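Long-range contacts in inositol-3-phosphate synthase (Caenorhabditis elegans, PDB 1VKO), which belongs to a Rossmann-type synthase family and binds nicotinamide-adenine-dinucleotide as part of an assembly of four protein chains: residues A[203-207]-A[362-366]; A[252-256]-A[278-283]; A[43-49]-A[60-66]. All coordinates share one frame; numbering follows the deposited sequence.

Contact 1: residues A[203-207]-A[362-366]; sequences IASNQ and KNLSE
A204 and N363 meet where a long loop of the Rossmann-type region, running between helices 178-188 and 220-238, settles against the C-terminal end of the short helix 359-363. The contact illustrates how one loop can have a buried inner side and a solvent-facing outer one. On the inner side, N363 OD1 accepts a hydrogen bond from A204 N at 3.1 Å, the donor tilted 29° from the carbonyl plane. The A204 methyl also lies against that oxygen, at a modelled spacing too short to be taken literally. With N363 CG trans to its own nitrogen (chi1 -164°), the amide reaches across to the loop, while its ND2 donates to the carbonyl oxygen of T251; bonds at both ends thus fix the rotation of the group. Q207 closes this inner side by setting its CG 3.6 Å from N363 OD1, its amide turned almost perpendicular to that of N363. I203 borders the N363 amide oxygen, and its side chain lies near the bound NAD.

Toward solvent, where S205 is exposed and K362, N206 and E366 partly so, the contact is mostly polar. The carboxylate of E366, the N-cap residue of helix 367-378, takes two bonds from S205: S205 N comes to E366 OE1 at 3.0 Å from above the carboxylate plane, and S205 OG uses the syn lone pair of E366 OE2 at 3.1 Å. K362 merely slides its aliphatic chain past the N206 amide, with K362 CE 3.7 Å from N206 OD1. Its carbonyl oxygen is held more firmly: N206 ND2 donates to K362 O at 2.7 Å, and S365 OG reaches that same oxygen from the opposite face of its plane.

Contact 2: residues A[252-256]-A[278-283]; sequences ERYTD and EVSPSN
T255 and E278 bring the two backbones closest together, their CA atoms 5.6 Å apart, whereas E252 and S282 stand 8.0 Å apart between CA atoms. The segments belong to a beta-alpha-beta crossover of the Rossmann-type sheet: 252-256 is an irregular loop that follows strand 242-247. The second segment, 278-283, leads into helix 281-291, which precedes the neighbouring parallel strand 295-298. S280 occupies the N-cap of that helix, and its backbone nitrogen donates to N283 OD1.

Two acidic side chains then join loop and helix start from opposite directions. E252 extends from the loop to the first turn, where both carboxylate oxygens lie near the backbone nitrogen of S282; the contact from S282 N to E252 OE2, 3.3 Å, is a weak hydrogen bond. E252 OE2 also lies close to the proline ring, 3.1 Å from P281 CD. The very short approach of S282 OG to the other oxygen is doubtful, and that hydroxyl has a further partner in T304. The side chain of P281 itself lies near the bound NAD.

E278 reaches the other way, its chain bent at chi2 (-56°) so that the carboxylate folds back onto the loop. R253 grips it end-on in a salt bridge, the two flat groups 29° from coplanar: R253 NH1 meets the syn lone pair of E278 OE1 at 3.1 Å, and R253 NH2 lies 3.1 Å from E278 OE2. The guanidinium is steadied by D201, whose carbonyl oxygen accepts a hydrogen bond from R253 NE, and by a cation-pi contact with F202. The guanidinium charge probably also offsets the nearness of the D256 carboxylate to E278. On its anti side, E278 OE1 receives a second donor, D256 N, at 2.8 Å.

Contact 3: residues A[43-49]-A[60-66]; sequences FTYRKNH and TPKEHDY
Y66 N donates to F43 O at 2.6 Å, the shortest of the hydrogen bonds that zip strands 38-53 and 56-71 into an antiparallel beta hairpin. The register continues through Y45 with H64 and K47 with K62 to H49 with T60, each a hydrogen-bonded pair, and the short strand axes run at 150° to one another. On the face bearing these residues, Y45 and Y66 lie side by side, with Y45 CB 3.9 Å from Y66 CD1 at the edge of the ring. Further along, the imidazole of H49 has a lysine chain on each side: K62 CD sits over one face in a CH-pi contact, 3.9 Å from the centroid of the H49 ring, and K47 CE lies near the rim of the opposite face.

The other face carries T44 and D65. T44 OG1 stands beside the backbone nitrogen, which directs it to D65 OD1 at 3.0 Å, from well above the carboxylate plane. D65 OD2 forms a salt bridge with K533 of the second subunit, Y66 OH bonds to T527 of that subunit, and D518 of the same chain takes a salt bridge from R46. Backbone pairing holds the two strands together, whereas D65 on one face and Y66 on the other are bonded to the second subunit, as befits a hairpin that is part of the subunit interface.

Contacts 1 and 2 belong together. Contact 2 is nested within the loop of chain closed by contact 1, their centres lie 15 Å apart, and they touch where I203 CG2 packs 4.1 Å from E252 CA. Each also approaches the bound NAD to about 4 Å by a side chain, I203 in one and P281 in the other, so the pair probably helps to frame the NAD pocket. The potassium ion is about 11 Å from the side chain of N363, and pyrophosphate about 12 Å from that of Y254. Contact 3 is remote, its centre 49 Å from that of contact 1 and 41 Å from that of contact 2, and it serves the subunit interface instead.

Contact 1: residues A[203-207]-A[362-366]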
# COMPACT_ATOMS: atom_id res chain seq x y z
N ILE A 203 35.14 -5.33 1.93
CA ILE A 203 33.80 -5.30 1.27
C ILE A 203 33.19 -6.69 1.10
O ILE A 203 33.83 -7.67 1.54
CB ILE A 203 33.83 -4.58 -0.11
CG1 ILE A 203 34.55 -5.42 -1.15
CG2 ILE A 203 34.51 -3.21 -0.01
CD1 ILE A 203 35.04 -4.60 -2.33
N ALA A 204 31.99 -6.80 0.50
CA ALA A 204 31.35 -8.12 0.24
C ALA A 204 32.23 -9.01 -0.63
O ALA A 204 32.57 -8.66 -1.77
CB ALA A 204 30.00 -7.94 -0.41
N SER A 205 32.59 -10.17 -0.10
CA SER A 205 33.44 -11.12 -0.85
C SER A 205 32.94 -11.40 -2.30
O SER A 205 33.70 -11.90 -3.15
CB SER A 205 33.69 -12.41 -0.03
OG SER A 205 32.63 -13.34 -0.14
N ASN A 206 31.69 -11.02 -2.58
CA ASN A 206 31.13 -11.23 -3.92
C ASN A 206 31.64 -10.26 -5.03
O ASN A 206 31.26 -10.38 -6.22
CB ASN A 206 29.57 -11.47 -3.90
CG ASN A 206 28.76 -10.26 -3.41
OD1 ASN A 206 28.98 -9.12 -3.87
ND2 ASN A 206 27.77 -10.50 -2.51
N GLN A 207 32.56 -9.38 -4.64
CA GLN A 207 33.11 -8.35 -5.53
C GLN A 207 34.45 -8.73 -6.18
O GLN A 207 35.02 -7.91 -6.88
CB GLN A 207 33.28 -7.01 -4.78
CG GLN A 207 32.00 -6.47 -4.11
CD GLN A 207 30.99 -5.97 -5.12
OE1 GLN A 207 31.34 -5.22 -6.06
NE2 GLN A 207 29.73 -6.38 -4.95
N LYS A 362 23.70 -6.16 -4.09
CA LYS A 362 24.52 -7.38 -4.13
C LYS A 362 25.69 -7.31 -3.11
O LYS A 362 26.08 -8.35 -2.52
CB LYS A 362 25.04 -7.60 -5.56
CG LYS A 362 25.86 -8.87 -5.81
CD LYS A 362 26.50 -8.78 -7.22
CE LYS A 362 27.80 -9.56 -7.32
NZ LYS A 362 27.67 -10.81 -8.15
N ASN A 363 26.21 -6.10 -2.91
CA ASN A 363 27.21 -5.84 -1.86
C ASN A 363 26.64 -5.90 -0.42
O ASN A 363 27.27 -6.45 0.49
CB ASN A 363 27.91 -4.48 -2.09
CG ASN A 363 29.20 -4.35 -1.26
OD1 ASN A 363 30.12 -5.17 -1.39
ND2 ASN A 363 29.26 -3.32 -0.42
N LEU A 364 25.46 -5.32 -0.24
CA LEU A 364 24.76 -5.36 1.04
C LEU A 364 24.04 -6.69 1.30
O LEU A 364 23.28 -6.79 2.27
CB LEU A 364 23.78 -4.16 1.16
CG LEU A 364 24.39 -2.79 0.79
CD1 LEU A 364 23.30 -1.81 0.32
CD2 LEU A 364 25.23 -2.21 1.95
N SER A 365 24.28 -7.70 0.43
CA SER A 365 23.88 -9.12 0.66
C SER A 365 24.63 -9.62 1.87
O SER A 365 24.11 -10.46 2.61
CB SER A 365 24.29 -10.06 -0.49
OG SER A 365 23.56 -9.89 -1.68
N GLU A 366 25.87 -9.13 2.04
CA GLU A 366 26.77 -9.66 3.09
C GLU A 366 26.67 -8.89 4.42
O GLU A 366 26.39 -7.68 4.43
CB GLU A 366 28.20 -9.86 2.57
CG GLU A 366 28.27 -10.97 1.53
CD GLU A 366 29.69 -11.43 1.21
OE1 GLU A 366 30.64 -11.12 1.96
OE2 GLU A 366 29.84 -12.12 0.17

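Contact 2: residues A[252-256]-A[278-283]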
# COMPACT_ATOMS: atom_id res chain seq x y z
N GLU A 252 32.10 -0.49 2.59
CA GLU A 252 33.06 -1.31 3.36
C GLU A 252 32.43 -1.67 4.70
O GLU A 252 31.47 -1.04 5.12
CB GLU A 252 34.35 -0.50 3.68
CG GLU A 252 35.05 0.07 2.45
CD GLU A 252 36.36 0.78 2.74
OE1 GLU A 252 36.49 1.61 3.69
OE2 GLU A 252 37.29 0.52 1.97
N ARG A 253 32.97 -2.67 5.39
CA ARG A 253 32.66 -2.84 6.82
C ARG A 253 33.36 -1.75 7.65
O ARG A 253 34.20 -0.98 7.15
CB ARG A 253 33.09 -4.22 7.34
CG ARG A 253 34.59 -4.48 7.21
CD ARG A 253 35.09 -5.69 7.93
NE ARG A 253 36.52 -5.94 7.72
CZ ARG A 253 37.51 -5.48 8.49
NH1 ARG A 253 37.26 -4.69 9.55
NH2 ARG A 253 38.78 -5.79 8.19
N TYR A 254 32.99 -1.68 8.92
CA TYR A 254 33.58 -0.82 9.90
C TYR A 254 34.97 -1.34 10.25
O TYR A 254 35.20 -2.53 10.32
CB TYR A 254 32.71 -0.87 11.16
CG TYR A 254 31.63 0.19 11.22
CD1 TYR A 254 30.78 0.40 10.14
CD2 TYR A 254 31.47 0.98 12.35
CE1 TYR A 254 29.82 1.37 10.18
CE2 TYR A 254 30.49 1.94 12.41
CZ TYR A 254 29.65 2.12 11.32
OH TYR A 254 28.66 3.10 11.35
N THR A 255 35.90 -0.44 10.49
CA THR A 255 37.18 -0.77 11.10
C THR A 255 36.96 -0.85 12.62
O THR A 255 35.92 -0.39 13.10
CB THR A 255 38.14 0.40 10.80
OG1 THR A 255 38.33 0.51 9.38
CG2 THR A 255 39.53 0.14 11.32
N ASP A 256 37.91 -1.43 13.37
CA ASP A 256 37.94 -1.23 14.83
C ASP A 256 38.29 0.24 15.07
O ASP A 256 38.80 0.93 14.15
CB ASP A 256 38.97 -2.13 15.52
CG ASP A 256 38.55 -3.60 15.55
OD1 ASP A 256 37.43 -3.90 16.06
OD2 ASP A 256 39.26 -4.54 15.11
N GLU A 278 43.69 -3.23 10.31
CA GLU A 278 42.48 -2.43 10.46
C GLU A 278 42.68 -1.01 9.95
O GLU A 278 42.36 -0.03 10.63
CB GLU A 278 41.99 -2.38 11.93
CG GLU A 278 41.25 -3.62 12.44
CD GLU A 278 40.03 -4.00 11.60
OE1 GLU A 278 39.04 -3.25 11.58
OE2 GLU A 278 40.04 -5.07 10.97
N VAL A 279 43.22 -0.89 8.75
CA VAL A 279 43.29 0.38 8.04
C VAL A 279 42.67 0.15 6.66
O VAL A 279 43.20 -0.59 5.86
CB VAL A 279 44.75 0.89 7.93
CG1 VAL A 279 44.86 2.11 7.02
CG2 VAL A 279 45.30 1.21 9.31
N SER A 280 41.51 0.76 6.44
CA SER A 280 40.72 0.51 5.25
C SER A 280 41.21 1.28 4.03
O SER A 280 41.90 2.30 4.17
CB SER A 280 39.25 0.87 5.50
OG SER A 280 39.01 2.26 5.33
N PRO A 281 40.83 0.82 2.84
CA PRO A 281 41.01 1.57 1.61
C PRO A 281 40.42 2.97 1.73
O PRO A 281 41.01 3.93 1.21
CB PRO A 281 40.19 0.76 0.62
CG PRO A 281 40.35 -0.66 1.14
CD PRO A 281 40.17 -0.48 2.59
N SER A 282 39.28 3.09 2.41
CA SER A 282 38.64 4.38 2.56
C SER A 282 39.38 5.27 3.52
O SER A 282 39.26 6.46 3.43
CB SER A 282 37.17 4.28 2.95
OG SER A 282 37.01 3.97 4.31
N ASN A 283 40.17 4.69 4.43
CA ASN A 283 41.04 5.47 5.31
C ASN A 283 42.18 6.09 4.50
O ASN A 283 42.55 7.22 4.73
CB ASN A 283 41.68 4.59 6.37
CG ASN A 283 40.74 4.27 7.56
OD1 ASN A 283 40.99 3.34 8.30
ND2 ASN A 283 39.68 5.05 7.74
O HOH W 1 37.34 2.80 7.20

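Contact 3: residues A[43-49]-A[60-66]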
# COMPACT_ATOMS: atom_id res chain seq x y z
N PHE A 43 26.42 39.71 10.82
CA PHE A 43 25.17 39.08 11.23
C PHE A 43 25.10 39.04 12.75
O PHE A 43 26.04 38.60 13.39
CB PHE A 43 25.12 37.67 10.64
CG PHE A 43 24.00 36.81 11.18
CD1 PHE A 43 22.66 37.12 10.92
CD2 PHE A 43 24.29 35.69 11.95
CE1 PHE A 43 21.63 36.32 11.43
CE2 PHE A 43 23.28 34.90 12.47
CZ PHE A 43 21.94 35.22 12.19
N THR A 44 24.00 39.52 13.32
CA THR A 44 23.78 39.47 14.76
C THR A 44 22.99 38.21 15.11
O THR A 44 21.82 38.10 14.78
CB THR A 44 23.04 40.75 15.21
OG1 THR A 44 23.94 41.88 15.15
CG2 THR A 44 22.63 40.68 16.67
N TYR A 45 23.66 37.24 15.75
CA TYR A 45 23.08 35.91 16.05
C TYR A 45 22.31 35.84 17.39
O TYR A 45 22.87 36.10 18.46
CB TYR A 45 24.16 34.82 15.94
CG TYR A 45 23.73 33.41 16.32
CD1 TYR A 45 22.74 32.74 15.59
CD2 TYR A 45 24.33 32.74 17.39
CE1 TYR A 45 22.33 31.45 15.93
CE2 TYR A 45 23.93 31.42 17.74
CZ TYR A 45 22.94 30.80 16.99
OH TYR A 45 22.54 29.53 17.29
N ARG A 46 21.03 35.49 17.33
CA ARG A 46 20.21 35.41 18.54
C ARG A 46 20.29 34.05 19.20
O ARG A 46 19.78 33.08 18.65
CB ARG A 46 18.74 35.71 18.23
CG ARG A 46 18.44 37.07 17.60
CD ARG A 46 16.98 37.43 17.79
NE ARG A 46 16.43 38.38 16.83
CZ ARG A 46 15.69 38.06 15.77
NH1 ARG A 46 15.42 36.79 15.46
NH2 ARG A 46 15.24 39.03 14.99
N LYS A 47 20.89 33.97 20.38
CA LYS A 47 21.07 32.68 21.07
C LYS A 47 20.60 32.76 22.51
O LYS A 47 20.91 33.72 23.21
CB LYS A 47 22.54 32.23 21.04
CG LYS A 47 22.80 30.95 21.82
CD LYS A 47 24.19 30.39 21.61
CE LYS A 47 24.64 29.53 22.81
NZ LYS A 47 23.76 28.36 23.16
N ASN A 48 19.84 31.76 22.93
CA ASN A 48 19.44 31.65 24.31
C ASN A 48 20.52 30.99 25.15
O ASN A 48 21.18 30.08 24.69
CB ASN A 48 18.14 30.86 24.41
CG ASN A 48 16.94 31.65 24.01
OD1 ASN A 48 16.89 32.87 24.20
ND2 ASN A 48 15.93 30.97 23.44
N HIS A 49 20.71 31.47 26.37
CA HIS A 49 21.64 30.86 27.29
C HIS A 49 20.87 30.45 28.53
O HIS A 49 19.94 31.14 28.94
CB HIS A 49 22.74 31.86 27.64
CG HIS A 49 23.64 32.20 26.48
ND1 HIS A 49 24.92 31.70 26.36
CD2 HIS A 49 23.44 32.98 25.40
CE1 HIS A 49 25.47 32.17 25.26
NE2 HIS A 49 24.60 32.96 24.66
N THR A 60 18.22 33.33 29.18
CA THR A 60 18.80 34.63 28.90
C THR A 60 19.11 34.76 27.41
O THR A 60 20.08 34.18 26.94
CB THR A 60 20.08 34.85 29.74
OG1 THR A 60 19.75 34.83 31.14
CG2 THR A 60 20.62 36.25 29.53
N PRO A 61 18.28 35.50 26.65
CA PRO A 61 18.60 35.80 25.25
C PRO A 61 19.77 36.78 25.10
O PRO A 61 19.74 37.88 25.67
CB PRO A 61 17.29 36.41 24.72
CG PRO A 61 16.60 36.97 25.94
CD PRO A 61 16.99 36.08 27.07
N LYS A 62 20.79 36.39 24.33
CA LYS A 62 21.95 37.24 24.08
C LYS A 62 22.22 37.37 22.58
O LYS A 62 21.67 36.62 21.78
CB LYS A 62 23.19 36.69 24.85
CG LYS A 62 22.94 36.41 26.37
CD LYS A 62 24.19 35.96 27.15
CE LYS A 62 23.90 35.91 28.67
NZ LYS A 62 24.96 35.29 29.54
N GLU A 63 23.05 38.33 22.17
CA GLU A 63 23.35 38.52 20.75
C GLU A 63 24.83 38.36 20.46
O GLU A 63 25.66 38.78 21.26
CB GLU A 63 22.90 39.88 20.23
CG GLU A 63 21.64 40.46 20.86
CD GLU A 63 20.96 41.46 19.95
OE1 GLU A 63 20.20 41.01 19.06
OE2 GLU A 63 21.17 42.69 20.12
N HIS A 64 25.15 37.77 19.30
CA HIS A 64 26.54 37.46 18.92
C HIS A 64 26.86 37.95 17.49
O HIS A 64 26.44 37.36 16.50
CB HIS A 64 26.80 35.95 19.03
CG HIS A 64 26.57 35.38 20.40
ND1 HIS A 64 25.32 35.16 20.92
CD2 HIS A 64 27.45 34.97 21.35
CE1 HIS A 64 25.42 34.65 22.14
NE2 HIS A 64 26.71 34.53 22.42
N ASP A 65 27.61 39.04 17.39
CA ASP A 65 27.85 39.60 16.07
C ASP A 65 28.86 38.75 15.32
O ASP A 65 29.99 38.59 15.77
CB ASP A 65 28.28 41.06 16.17
CG ASP A 65 27.20 41.95 16.78
OD1 ASP A 65 26.15 41.40 17.18
OD2 ASP A 65 27.31 43.20 16.91
N TYR A 66 28.44 38.17 14.21
CA TYR A 66 29.36 37.44 13.35
C TYR A 66 29.79 38.38 12.23
O TYR A 66 28.98 39.16 11.75
CB TYR A 66 28.67 36.19 12.77
CG TYR A 66 28.75 34.95 13.64
CD1 TYR A 66 27.77 34.67 14.58
CD2 TYR A 66 29.80 34.05 13.52
CE1 TYR A 66 27.83 33.53 15.39
CE2 TYR A 66 29.87 32.90 14.32
CZ TYR A 66 28.88 32.65 15.25
OH TYR A 66 28.92 31.52 16.05
O HOH W 2 20.04 32.43 32.13